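Local coordinates for ABC transporter substrate-binding protein-branched chain amino acid transport (Streptococcus pneumoniae, PDB 4GNR) that binds isoleucine and, as a substrate-binding protein of an ABC transporter, probably captures branched-chain amino acids for uptake by the bacterium, at residues A78-A83 with D288-V293; V146-D151 with S163-Y168; F250-S255 with Y336-N341; T257-A262 with A348-P353; A283-D288 with G318-T323. All coordinates share one frame; numbering follows the deposited sequence. Where two conformers were deposited one is given.

In the fold
Four of the contacts are buried and one, contact 4, lies at the surface. Contacts 1 and 5 share helix 281-297 and Asp288: the helix sets an apolar side against the parallel sheet of one lobe and turns a carboxylate to the hairpin at 318-323. Contacts 2, 3 and 4 belong to the mixed sheet of the other lobe. Contact 2 packs a helix on a strand, contact 3 pairs two strands through backbone hydrogen bonds, and contact 4 adds a loop to the outermost strand with small apolar groups, a carboxylate laid against a methyl, and a water. Contacts 3 and 4 meet at Tyr336, while Phe254 of contact 3 packs on Ala284 of contact 5.

Contact 1 of 5, residues A78-A83 with D288-V293; sequences AVVGPA and DSVHLV
Val80 and Val293 are the chief partners here, with Ala78 beside them. Val80 points at the helix and divides its two methyls between different partners. CG1, anti to the backbone N (chi1 -175°), comes against CB of Ser289 at 4.1 Å. CG2 faces the residue after Ser289, Val290 (CG2 to CG2 4.4 Å), and, one turn on from Ser289, Val293 (CG2 to CG2 4.5 Å). The other methyl of Val293, CG1, reaches back along the strand to Ala78, whose CB it meets at 3.8 Å. Val293 thus spans the two strand residues that face the helix, Val79 between them pointing to the far side as alternation in a strand requires. The strand and helix segments run almost antiparallel, at 168°, with their axes 9.5 Å apart. This is a helix laid on a parallel sheet, as in the alpha/beta lobes of periplasmic binding proteins: strand 78-80 is the middle one of five, and helix 281-297 comes from far later in the chain. Beta-branched valines suit the strand, and the small Ala78 and Ser289 let the helix settle close. Ser289 can sit in this apolar layer because it presents its CB to Val80, while its hydroxyl makes a weak hydrogen bond to Leu285 O one turn back. Ile103 of the adjoining strand touches Val80, Ser289 and Val293, and Ala31 and Ala34 of helix 21-40 lie against Val290. Beyond Val80 the chain passes through a cis peptide bond before Pro82 and arrives at Ala83, which lines the isoleucine pocket.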
# COMPACT_ATOMS: atom_id res chain seq x y z
N ALA A 78 -18.89 4.82 -7.75
CA ALA A 78 -17.46 4.50 -7.78
C ALA A 78 -17.13 3.82 -6.46
O ALA A 78 -17.82 4.06 -5.47
CB ALA A 78 -16.62 5.76 -7.94
N VAL A 79 -16.06 3.02 -6.45
CA VAL A 79 -15.61 2.33 -5.24
C VAL A 79 -14.12 2.66 -5.04
O VAL A 79 -13.34 2.62 -5.98
CB VAL A 79 -15.78 0.81 -5.35
CG1 VAL A 79 -15.21 0.09 -4.12
CG2 VAL A 79 -17.26 0.43 -5.55
N VAL A 80 -13.78 2.99 -3.79
CA VAL A 80 -12.39 3.21 -3.35
C VAL A 80 -12.04 2.04 -2.43
O VAL A 80 -12.77 1.76 -1.47
CB VAL A 80 -12.19 4.55 -2.67
CG1 VAL A 80 -10.71 4.77 -2.35
CG2 VAL A 80 -12.72 5.69 -3.52
N GLY A 81 -10.90 1.40 -2.69
CA GLY A 81 -10.50 0.19 -2.01
C GLY A 81 -10.97 -1.03 -2.81
O GLY A 81 -11.86 -0.90 -3.65
N PRO A 82 -10.45 -2.23 -2.49
CA PRO A 82 -9.58 -2.54 -1.37
C PRO A 82 -8.15 -2.01 -1.40
O PRO A 82 -7.67 -1.50 -2.41
CB PRO A 82 -9.54 -4.09 -1.37
CG PRO A 82 -10.82 -4.49 -2.06
CD PRO A 82 -10.97 -3.45 -3.13
N ALA A 83 -7.50 -2.14 -0.26
CA ALA A 83 -6.11 -1.74 -0.10
C ALA A 83 -5.10 -2.77 -0.65
O ALA A 83 -4.03 -2.40 -1.13
CB ALA A 83 -5.79 -1.51 1.38
N ASP A 288 -5.55 10.83 -2.02
CA ASP A 288 -5.42 11.14 -3.44
C ASP A 288 -6.45 10.38 -4.28
O ASP A 288 -7.00 10.95 -5.23
CB ASP A 288 -4.01 10.87 -3.96
CG ASP A 288 -3.03 12.00 -3.66
OD1 ASP A 288 -3.43 13.05 -3.13
OD2 ASP A 288 -1.85 11.81 -4.04
N SER A 289 -6.71 9.10 -3.98
CA SER A 289 -7.69 8.34 -4.75
C SER A 289 -9.07 8.99 -4.69
O SER A 289 -9.78 9.04 -5.71
CB SER A 289 -7.77 6.89 -4.31
OG SER A 289 -6.68 6.09 -4.78
N VAL A 290 -9.48 9.47 -3.52
CA VAL A 290 -10.78 10.16 -3.43
C VAL A 290 -10.78 11.41 -4.31
O VAL A 290 -11.75 11.66 -5.02
CB VAL A 290 -11.16 10.48 -1.98
CG1 VAL A 290 -12.33 11.45 -1.93
CG2 VAL A 290 -11.45 9.21 -1.22
N HIS A 291 -9.72 12.22 -4.25
CA HIS A 291 -9.67 13.41 -5.11
C HIS A 291 -9.70 13.04 -6.59
O HIS A 291 -10.32 13.76 -7.38
CB HIS A 291 -8.45 14.28 -4.77
CG HIS A 291 -8.69 15.16 -3.61
ND1 HIS A 291 -9.38 16.34 -3.77
CD2 HIS A 291 -8.40 15.06 -2.30
CE1 HIS A 291 -9.50 16.94 -2.61
NE2 HIS A 291 -8.90 16.20 -1.69
N LEU A 292 -9.01 11.98 -6.98
CA LEU A 292 -9.03 11.54 -8.37
C LEU A 292 -10.48 11.23 -8.81
O LEU A 292 -10.92 11.62 -9.90
CB LEU A 292 -8.15 10.30 -8.56
CG LEU A 292 -6.64 10.61 -8.59
CD1 LEU A 292 -5.82 9.39 -8.29
CD2 LEU A 292 -6.26 11.20 -9.96
N VAL A 293 -11.20 10.50 -7.97
CA VAL A 293 -12.60 10.14 -8.26
C VAL A 293 -13.49 11.38 -8.27
O VAL A 293 -14.32 11.54 -9.17
CB VAL A 293 -13.11 9.10 -7.26
CG1 VAL A 293 -14.62 8.91 -7.37
CG2 VAL A 293 -12.37 7.76 -7.46

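Contact 2 of 5, residues V146-D151 with S163-Y168; sequences VVLYTD and SFRESY
The strand bearing Val146 and Leu148 and the helix bearing Phe164 and Arg165 run nearly antiparallel, at 158°, their axes 11.2 Å apart at closest approach. Such spacing leaves room for large side chains, and two aromatic rings fill it. Val146 meets both of them. Its CG2 lies at the edge of the Phe164 ring, near the ring plane and 3.9 Å from CZ, and also touches CE1 of Tyr168 at 3.6 Å. Its CG1 approaches the phenolic end of Tyr168, 3.5 Å from OH. With CG anti to the backbone N (chi1 178° in Phe164 and -171° in Tyr168), both rings are thrown toward the strand, and they support each other: CZ of Phe164 rests 3.6 Å above the plane of the Tyr168 ring, offset toward its rim. Two residues along the strand, Leu148 uses one methyl, CD2, for two tasks. It comes within 4.2 Å of Phe164 CD2 and lies over one face of the Arg165 guanidinium, 3.6 Å from NE. An arginine suits this edge of the interface, because its extended chain lies across the leucine while the charged end stays near solvent and forms a salt bridge from NE to Asp175. Tyr168 can likewise be buried, since its hydroxyl bonds to Ala143 O. Together these elements form the first two members of a beta-alpha-beta unit: strand 171-178, home of Asp175, lies beside strand 145-151 in the sheet, and helix 126-139 touches Tyr168 through Ser134 and Ser138.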
# COMPACT_ATOMS: atom_id res chain seq x y z
N VAL A 146 22.85 -12.21 1.11
CA VAL A 146 21.59 -11.89 1.78
C VAL A 146 20.81 -13.17 2.06
O VAL A 146 21.03 -14.22 1.48
CB VAL A 146 20.64 -11.00 0.94
CG1 VAL A 146 21.30 -9.67 0.60
CG2 VAL A 146 20.15 -11.74 -0.30
N VAL A 147 19.91 -13.02 3.03
CA VAL A 147 18.91 -13.99 3.34
C VAL A 147 17.58 -13.42 2.73
O VAL A 147 17.30 -12.25 2.86
CB VAL A 147 18.66 -14.19 4.84
CG1 VAL A 147 17.44 -15.05 5.11
CG2 VAL A 147 19.89 -14.79 5.51
N LEU A 148 16.80 -14.26 2.07
CA LEU A 148 15.48 -13.92 1.50
C LEU A 148 14.48 -14.76 2.33
O LEU A 148 14.61 -16.00 2.39
CB LEU A 148 15.41 -14.22 0.01
CG LEU A 148 14.12 -13.85 -0.73
CD1 LEU A 148 13.75 -12.36 -0.55
CD2 LEU A 148 14.24 -14.22 -2.21
N TYR A 149 13.48 -14.09 2.93
CA TYR A 149 12.51 -14.75 3.85
C TYR A 149 11.15 -14.22 3.46
O TYR A 149 10.83 -13.08 3.73
CB TYR A 149 12.96 -14.43 5.28
CG TYR A 149 12.26 -15.18 6.40
CD1 TYR A 149 11.88 -16.49 6.27
CD2 TYR A 149 12.17 -14.61 7.65
CE1 TYR A 149 11.33 -17.20 7.37
CE2 TYR A 149 11.64 -15.30 8.74
CZ TYR A 149 11.22 -16.59 8.59
OH TYR A 149 10.71 -17.29 9.66
N THR A 150 10.34 -15.09 2.87
CA THR A 150 9.10 -14.65 2.22
C THR A 150 7.82 -15.33 2.66
O THR A 150 7.82 -16.52 2.99
CB THR A 150 9.29 -14.98 0.67
OG1 THR A 150 10.51 -14.41 0.18
CG2 THR A 150 8.15 -14.51 -0.20
N ASP A 151 6.73 -14.56 2.62
CA ASP A 151 5.37 -15.07 2.94
C ASP A 151 4.98 -15.92 1.75
O ASP A 151 4.53 -15.41 0.72
CB ASP A 151 4.39 -13.91 3.14
CG ASP A 151 2.97 -14.36 3.47
OD1 ASP A 151 2.69 -15.59 3.47
OD2 ASP A 151 2.13 -13.42 3.72
N SER A 163 11.02 -10.80 -8.35
CA SER A 163 11.76 -9.69 -8.93
C SER A 163 13.13 -9.50 -8.27
O SER A 163 14.14 -9.24 -8.95
CB SER A 163 10.91 -8.43 -8.83
OG SER A 163 11.68 -7.34 -9.27
N PHE A 164 13.16 -9.62 -6.95
CA PHE A 164 14.42 -9.52 -6.23
C PHE A 164 15.43 -10.57 -6.74
O PHE A 164 16.58 -10.25 -7.05
CB PHE A 164 14.22 -9.70 -4.73
CG PHE A 164 15.51 -9.64 -3.97
CD1 PHE A 164 16.06 -8.42 -3.59
CD2 PHE A 164 16.23 -10.79 -3.69
CE1 PHE A 164 17.27 -8.35 -2.95
CE2 PHE A 164 17.46 -10.71 -3.04
CZ PHE A 164 17.97 -9.49 -2.67
N ARG A 165 14.99 -11.82 -6.83
CA ARG A 165 15.89 -12.90 -7.29
C ARG A 165 16.42 -12.65 -8.70
O ARG A 165 17.57 -12.94 -9.03
CB ARG A 165 15.24 -14.29 -7.25
CG ARG A 165 14.89 -14.80 -5.89
CD ARG A 165 14.45 -16.30 -5.96
NE ARG A 165 13.86 -16.76 -4.71
CZ ARG A 165 12.55 -16.69 -4.45
NH1 ARG A 165 11.72 -16.25 -5.39
NH2 ARG A 165 12.07 -17.06 -3.28
N GLU A 166 15.55 -12.10 -9.55
CA GLU A 166 15.94 -11.80 -10.94
C GLU A 166 17.05 -10.75 -11.03
O GLU A 166 17.98 -10.86 -11.82
CB GLU A 166 14.74 -11.28 -11.74
CG GLU A 166 13.63 -12.30 -11.96
CD GLU A 166 12.39 -11.73 -12.62
OE1 GLU A 166 12.19 -10.49 -12.63
OE2 GLU A 166 11.57 -12.54 -13.11
N SER A 167 16.91 -9.73 -10.19
CA SER A 167 17.84 -8.60 -10.18
C SER A 167 19.14 -8.76 -9.40
O SER A 167 20.20 -8.28 -9.83
CB SER A 167 17.11 -7.39 -9.57
OG SER A 167 15.93 -7.09 -10.29
N TYR A 168 19.06 -9.48 -8.29
CA TYR A 168 20.19 -9.59 -7.38
C TYR A 168 21.35 -10.43 -7.88
O TYR A 168 21.16 -11.56 -8.27
CB TYR A 168 19.66 -10.04 -6.01
CG TYR A 168 20.71 -9.98 -4.91
CD1 TYR A 168 21.15 -11.14 -4.30
CD2 TYR A 168 21.28 -8.78 -4.53
CE1 TYR A 168 22.12 -11.09 -3.30
CE2 TYR A 168 22.26 -8.72 -3.55
CZ TYR A 168 22.67 -9.88 -2.93
OH TYR A 168 23.65 -9.84 -1.95

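Contact 3 of 5, residues F250-S255 with Y336-N341; sequences FISGFS and YMMTMN
Two neighbouring antiparallel strands of the mixed sheet meet here, pairing Phe250 with Met338, Ile251 with Met337 and Ser252 with Tyr336. The first and last are hydrogen-bonded pairs, each closed by two backbone bonds. Met338 N donates to Phe250 O at 2.8 Å, and Phe250 N returns a bond to Met338 O. In the other pair, Ser252 N donates to Tyr336 O and Tyr336 N to Ser252 O, both at 2.9 Å. Phe250, turned with its ring between its own N and carbonyl carbon (chi1 56°), receives Met338 CB over one face and Met340 CE at its edge, 3.8 Å from CE1. Met337 bends at chi2 and chi3, which brings SD within 3.4 Å of Phe250 C on the sheet face that Met337 shares with Ile251. Past the strand, Ser255 sets CB over the centre of the Tyr336 ring in a CH-pi contact, 3.7 Å from the centroid. Water 1 accepts from Ser255 N and joins Tyr336 OH. Met338 and Met340 fit their flexible, unbranched chains to the Phe250 ring, so apolar packing adds to the backbone ladder, and one water serves polar atoms where the chain departs from the sheet.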
# COMPACT_ATOMS: atom_id res chain seq x y z
N PHE A 250 12.71 0.20 4.35
CA PHE A 250 11.54 -0.26 3.58
C PHE A 250 11.06 0.80 2.59
O PHE A 250 11.28 2.00 2.75
CB PHE A 250 10.36 -0.70 4.49
CG PHE A 250 9.90 0.37 5.45
CD1 PHE A 250 10.47 0.47 6.71
CD2 PHE A 250 8.88 1.26 5.12
CE1 PHE A 250 10.06 1.42 7.61
CE2 PHE A 250 8.47 2.22 6.02
CZ PHE A 250 9.06 2.31 7.26
N ILE A 251 10.37 0.31 1.57
CA ILE A 251 9.82 1.16 0.54
C ILE A 251 8.54 1.85 0.99
O ILE A 251 7.68 1.24 1.63
CB ILE A 251 9.50 0.33 -0.73
CG1 ILE A 251 10.80 -0.22 -1.29
CG2 ILE A 251 8.77 1.17 -1.77
CD1 ILE A 251 10.67 -1.01 -2.54
N SER A 252 8.43 3.14 0.64
CA SER A 252 7.23 3.90 0.91
C SER A 252 6.93 4.79 -0.29
O SER A 252 7.78 5.15 -1.07
CB SER A 252 7.38 4.76 2.16
OG SER A 252 6.18 5.43 2.44
N GLY A 253 5.68 5.23 -0.38
CA GLY A 253 5.24 6.14 -1.44
C GLY A 253 4.92 7.53 -0.94
O GLY A 253 4.34 8.30 -1.67
N PHE A 254 5.33 7.83 0.29
CA PHE A 254 5.05 9.11 0.93
C PHE A 254 6.14 9.42 1.95
O PHE A 254 6.48 8.57 2.76
CB PHE A 254 3.67 9.07 1.65
CG PHE A 254 3.24 10.39 2.29
CD1 PHE A 254 2.92 11.47 1.49
CD2 PHE A 254 3.13 10.56 3.65
CE1 PHE A 254 2.54 12.68 2.02
CE2 PHE A 254 2.73 11.78 4.19
CZ PHE A 254 2.45 12.85 3.34
N SER A 255 6.67 10.63 1.88
CA SER A 255 7.69 11.08 2.82
C SER A 255 7.41 12.49 3.30
O SER A 255 7.07 13.36 2.52
CB SER A 255 9.08 11.10 2.19
OG SER A 255 10.04 11.68 3.05
N TYR A 336 10.35 5.95 -2.12
CA TYR A 336 11.38 6.26 -1.16
C TYR A 336 11.80 5.01 -0.41
O TYR A 336 11.00 4.10 -0.19
CB TYR A 336 10.83 7.21 -0.06
CG TYR A 336 10.23 8.48 -0.61
CD1 TYR A 336 8.89 8.53 -0.94
CD2 TYR A 336 10.99 9.63 -0.81
CE1 TYR A 336 8.30 9.66 -1.46
CE2 TYR A 336 10.41 10.77 -1.34
CZ TYR A 336 9.06 10.78 -1.65
OH TYR A 336 8.43 11.90 -2.16
N MET A 337 13.08 4.93 -0.08
CA MET A 337 13.57 3.88 0.82
C MET A 337 13.72 4.63 2.16
O MET A 337 14.47 5.61 2.26
CB MET A 337 14.89 3.27 0.41
CG MET A 337 15.26 2.10 1.33
SD MET A 337 14.20 0.65 1.22
CE MET A 337 14.76 -0.07 -0.35
N MET A 338 12.99 4.17 3.16
CA MET A 338 12.97 4.74 4.49
C MET A 338 14.00 4.02 5.37
O MET A 338 14.13 2.82 5.31
CB MET A 338 11.57 4.54 5.14
CG MET A 338 10.42 4.94 4.24
SD MET A 338 10.33 6.70 3.91
CE MET A 338 9.03 7.19 5.03
N THR A 339 14.72 4.80 6.18
CA THR A 339 15.68 4.30 7.17
C THR A 339 15.01 4.49 8.55
O THR A 339 14.68 5.62 8.92
CB THR A 339 16.98 5.10 7.16
OG1 THR A 339 17.64 4.91 5.91
CG2 THR A 339 17.92 4.64 8.30
N MET A 340 14.85 3.39 9.28
CA MET A 340 14.21 3.40 10.58
C MET A 340 15.11 2.88 11.70
O MET A 340 15.74 1.83 11.57
CB MET A 340 12.92 2.54 10.53
CG MET A 340 12.28 2.25 11.89
SD MET A 340 10.75 1.28 11.79
CE MET A 340 9.59 2.52 11.20
N ASN A 341 15.14 3.64 12.79
CA ASN A 341 15.88 3.28 14.01
C ASN A 341 15.00 3.65 15.19
O ASN A 341 14.36 4.69 15.20
CB ASN A 341 17.27 3.91 14.09
CG ASN A 341 18.22 3.26 13.14
OD1 ASN A 341 18.49 2.07 13.25
ND2 ASN A 341 18.76 4.04 12.21
O HOH W 1 6.07 12.15 -0.48

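Contact 4 of 5, residues T257-A262 with A348-P353; sequences TVEVSA and AEVVKP
Apolar contact comes first, with Val258 against Ala348. In the conformer described, Val258 CG1 lies 3.6 Å from Ala348 CB and, more loosely, 4.4 Å from Val350 CG2; a second conformer of Val258 exists, so these distances belong to one of two modelled positions. The chi1 of 69° turns CG1 toward strand 344-351. Tyr336 of the adjoining strand touches Val350 and, in this same conformer, Val258. The small Ala348 leaves room for the loop to come near.

A mixed contact follows. Glu259 stretches its chain across Val350 at about a right angle, and OE1 comes to 3.4 Å from CG2 of that valine. Carboxylate and methyl here touch without bonding, and both residues are exposed, so the charged end can still meet solvent.

The polar link is indirect. Water 2 bonds to Thr257 OG1 at 2.9 Å and accepts a weak bond from Ala348 N at 3.3 Å, joining the loop to the outermost strand of the mixed sheet. Within the loop, Ser255 OG is bonded to the backbone N of both Thr257 and Val258, and Ser261 caps helix 262-275 at its start through Ala264 N.

With no direct hydrogen bond between the segments, the loop meets the sheet edge through shape and one water, an attachment consistent with Val258 being modelled in two conformers.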
# COMPACT_ATOMS: atom_id res chain seq x y z
N THR A 257 9.86 14.33 4.84
CA THR A 257 11.11 15.08 4.95
C THR A 257 11.92 15.33 3.69
O THR A 257 12.59 16.37 3.54
CB THR A 257 12.12 14.35 5.85
OG1 THR A 257 12.46 13.07 5.28
CG2 THR A 257 11.56 14.19 7.26
N VAL A 258 11.91 14.37 2.77
CA VAL A 258 12.71 14.54 1.56
C VAL A 258 11.85 15.02 0.42
O VAL A 258 10.81 14.44 0.11
CB VAL A 258 13.54 13.27 1.16
CG1 VAL A 258 12.64 12.14 0.69
CG2 VAL A 258 14.52 13.62 0.06
N GLU A 259 12.30 16.12 -0.19
CA GLU A 259 11.62 16.77 -1.31
C GLU A 259 10.13 16.80 -1.00
O GLU A 259 9.30 16.17 -1.70
CB GLU A 259 11.88 15.97 -2.59
CG GLU A 259 13.36 15.88 -2.97
CD GLU A 259 13.61 15.00 -4.19
OE1 GLU A 259 12.68 14.28 -4.61
OE2 GLU A 259 14.74 15.02 -4.71
N VAL A 260 9.79 17.51 0.07
CA VAL A 260 8.38 17.60 0.52
C VAL A 260 7.60 18.75 -0.08
O VAL A 260 7.89 19.94 0.14
CB VAL A 260 8.24 17.72 2.03
CG1 VAL A 260 6.78 17.49 2.42
CG2 VAL A 260 9.05 16.68 2.69
N SER A 261 6.55 18.36 -0.77
CA SER A 261 5.70 19.34 -1.43
C SER A 261 4.71 20.01 -0.51
O SER A 261 4.41 19.57 0.60
CB SER A 261 4.88 18.66 -2.52
OG SER A 261 3.91 17.82 -1.92
N ALA A 262 4.19 21.12 -0.99
CA ALA A 262 3.17 21.85 -0.26
C ALA A 262 1.93 20.97 -0.02
O ALA A 262 1.34 20.99 1.06
CB ALA A 262 2.80 23.09 -1.02
N ALA A 348 14.95 9.39 4.47
CA ALA A 348 14.21 8.92 3.32
C ALA A 348 15.07 9.26 2.10
O ALA A 348 15.67 10.33 2.04
CB ALA A 348 12.82 9.56 3.22
N GLU A 349 15.15 8.31 1.15
CA GLU A 349 15.93 8.44 -0.10
C GLU A 349 15.05 8.12 -1.31
O GLU A 349 14.51 7.02 -1.39
CB GLU A 349 17.11 7.45 -0.10
CG GLU A 349 18.10 7.69 1.03
CD GLU A 349 19.08 6.53 1.17
OE1 GLU A 349 18.91 5.76 2.13
OE2 GLU A 349 19.93 6.31 0.27
N VAL A 350 14.94 9.05 -2.26
CA VAL A 350 14.15 8.80 -3.47
C VAL A 350 14.87 7.70 -4.25
O VAL A 350 16.07 7.79 -4.48
CB VAL A 350 13.98 10.05 -4.33
CG1 VAL A 350 13.31 9.72 -5.64
CG2 VAL A 350 13.19 11.10 -3.56
N VAL A 351 14.13 6.67 -4.64
CA VAL A 351 14.66 5.52 -5.35
C VAL A 351 13.78 5.13 -6.51
O VAL A 351 12.57 5.34 -6.48
CB VAL A 351 14.81 4.30 -4.38
CG1 VAL A 351 15.95 4.51 -3.39
CG2 VAL A 351 13.49 4.01 -3.65
N LYS A 352 14.40 4.58 -7.54
CA LYS A 352 13.68 4.10 -8.71
C LYS A 352 14.49 2.90 -9.24
O LYS A 352 15.67 2.79 -8.96
CB LYS A 352 13.52 5.20 -9.77
CG LYS A 352 14.83 5.69 -10.33
CD LYS A 352 14.69 6.83 -11.34
CE LYS A 352 16.06 7.24 -11.86
NZ LYS A 352 16.02 8.35 -12.85
N PRO A 353 13.87 2.00 -10.02
CA PRO A 353 14.62 0.87 -10.54
C PRO A 353 15.77 1.27 -11.44
O PRO A 353 15.72 2.34 -12.03
CB PRO A 353 13.60 0.10 -11.37
CG PRO A 353 12.33 0.47 -10.82
CD PRO A 353 12.45 1.90 -10.37
OXT PRO A 353 16.72 0.49 -11.55
O HOH W 2 15.30 12.67 4.86

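Contact 5 of 5, residues A283-D288 with G318-T323; sequences AALAYD and GVTGQT
Asp288 OD2 accepts from three donors: Thr320 OG1 at 2.7 Å, Thr320 N at 2.9 Å and water 3. The two threonine donors come from the same face of the carboxylate plane, the amide on the syn side and the hydroxyl on the anti side, 29° and 23° out of plane. A chi1 of 66° swings OG1 back to the side of the threonine's own amide, which lets one residue hold OD2 twice. The other oxygen, OD1, takes Val319 N at 2.8 Å on its syn lone pair. Glycine suits position 318, where its CA lies 3.4 Å from OD1 and no side chain crowds the oxygen. Water 3 passes the grip onward, donating also to Gly321 O and accepting from Thr323 OG1. Lys333, bonded to Thr320 OG1, adds a nearby positive charge, so the buried carboxylate is probably ionised.

Beside this polar patch, Ala284 CB packs on Thr320 CG2 at 3.6 Å, and Leu285, though its CB starts away from the turn, brings CD2 to 3.8 Å from Thr320 OG1. Val319, modelled in two conformers, leans in the one described toward Ala284 and the Tyr287 ring, with Phe254 and Phe267 also touching it.

Gly318 to Gly321 form a type I beta turn between strands 316-318 and 321-323: a tight two-residue beta-hairpin whose turn amides, those of Val319 and Thr320, are bound by a carboxylate from the flank of helix 281-297.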
# COMPACT_ATOMS: atom_id res chain seq x y z
N ALA A 283 -2.77 6.08 4.00
CA ALA A 283 -3.73 7.19 4.18
C ALA A 283 -3.52 8.24 3.07
O ALA A 283 -4.50 8.77 2.53
CB ALA A 283 -3.57 7.84 5.54
N ALA A 284 -2.26 8.56 2.76
CA ALA A 284 -1.95 9.55 1.74
C ALA A 284 -2.45 9.09 0.35
O ALA A 284 -3.07 9.86 -0.38
CB ALA A 284 -0.44 9.80 1.73
N LEU A 285 -2.16 7.84 -0.01
CA LEU A 285 -2.62 7.31 -1.30
C LEU A 285 -4.15 7.32 -1.38
O LEU A 285 -4.70 7.66 -2.43
CB LEU A 285 -2.10 5.89 -1.54
CG LEU A 285 -0.61 5.80 -1.92
CD1 LEU A 285 -0.12 4.37 -1.74
CD2 LEU A 285 -0.36 6.28 -3.35
N ALA A 286 -4.84 6.96 -0.30
CA ALA A 286 -6.30 6.91 -0.31
C ALA A 286 -6.92 8.31 -0.44
O ALA A 286 -7.94 8.49 -1.11
CB ALA A 286 -6.82 6.20 0.92
N TYR A 287 -6.31 9.28 0.23
CA TYR A 287 -6.73 10.69 0.13
C TYR A 287 -6.67 11.11 -1.35
O TYR A 287 -7.61 11.71 -1.89
CB TYR A 287 -5.84 11.52 1.03
CG TYR A 287 -6.14 12.99 1.09
CD1 TYR A 287 -5.56 13.87 0.21
CD2 TYR A 287 -6.97 13.52 2.09
CE1 TYR A 287 -5.78 15.25 0.30
CE2 TYR A 287 -7.20 14.89 2.20
CZ TYR A 287 -6.59 15.74 1.31
OH TYR A 287 -6.75 17.10 1.39
N ASP A 288 -5.55 10.83 -2.02
CA ASP A 288 -5.42 11.14 -3.44
C ASP A 288 -6.45 10.38 -4.28
O ASP A 288 -7.00 10.95 -5.23
CB ASP A 288 -4.01 10.87 -3.96
CG ASP A 288 -3.03 12.00 -3.66
OD1 ASP A 288 -3.43 13.05 -3.13
OD2 ASP A 288 -1.85 11.81 -4.04
N GLY A 318 -1.22 15.64 -6.34
CA GLY A 318 -1.77 15.35 -5.03
C GLY A 318 -0.72 15.28 -3.95
O GLY A 318 0.42 15.73 -4.10
N VAL A 319 -1.13 14.68 -2.85
CA VAL A 319 -0.30 14.50 -1.68
C VAL A 319 0.90 13.61 -1.94
O VAL A 319 2.01 13.87 -1.45
CB VAL A 319 -1.16 13.87 -0.55
CG1 VAL A 319 -0.30 13.46 0.64
CG2 VAL A 319 -2.27 14.83 -0.14
N THR A 320 0.69 12.62 -2.80
CA THR A 320 1.72 11.63 -3.18
C THR A 320 2.31 11.97 -4.55
O THR A 320 2.68 11.09 -5.34
CB THR A 320 1.18 10.18 -3.14
OG1 THR A 320 0.17 9.97 -4.13
CG2 THR A 320 0.65 9.82 -1.75
N GLY A 321 2.41 13.26 -4.85
CA GLY A 321 2.96 13.69 -6.11
C GLY A 321 1.97 13.55 -7.23
O GLY A 321 0.75 13.63 -7.04
N GLN A 322 2.48 13.32 -8.42
CA GLN A 322 1.62 13.24 -9.56
C GLN A 322 0.94 11.86 -9.69
O GLN A 322 1.46 10.83 -9.24
CB GLN A 322 2.43 13.48 -10.86
CG GLN A 322 1.61 13.75 -12.11
CD GLN A 322 2.45 13.88 -13.38
OE1 GLN A 322 3.30 13.03 -13.66
NE2 GLN A 322 2.14 14.88 -14.19
N THR A 323 -0.25 11.91 -10.29
CA THR A 323 -0.92 10.71 -10.82
C THR A 323 -1.16 10.99 -12.31
O THR A 323 -1.77 12.00 -12.64
CB THR A 323 -2.23 10.34 -10.14
OG1 THR A 323 -1.96 9.89 -8.82
CG2 THR A 323 -2.93 9.21 -10.86
O HOH W 3 -1.15 11.61 -6.82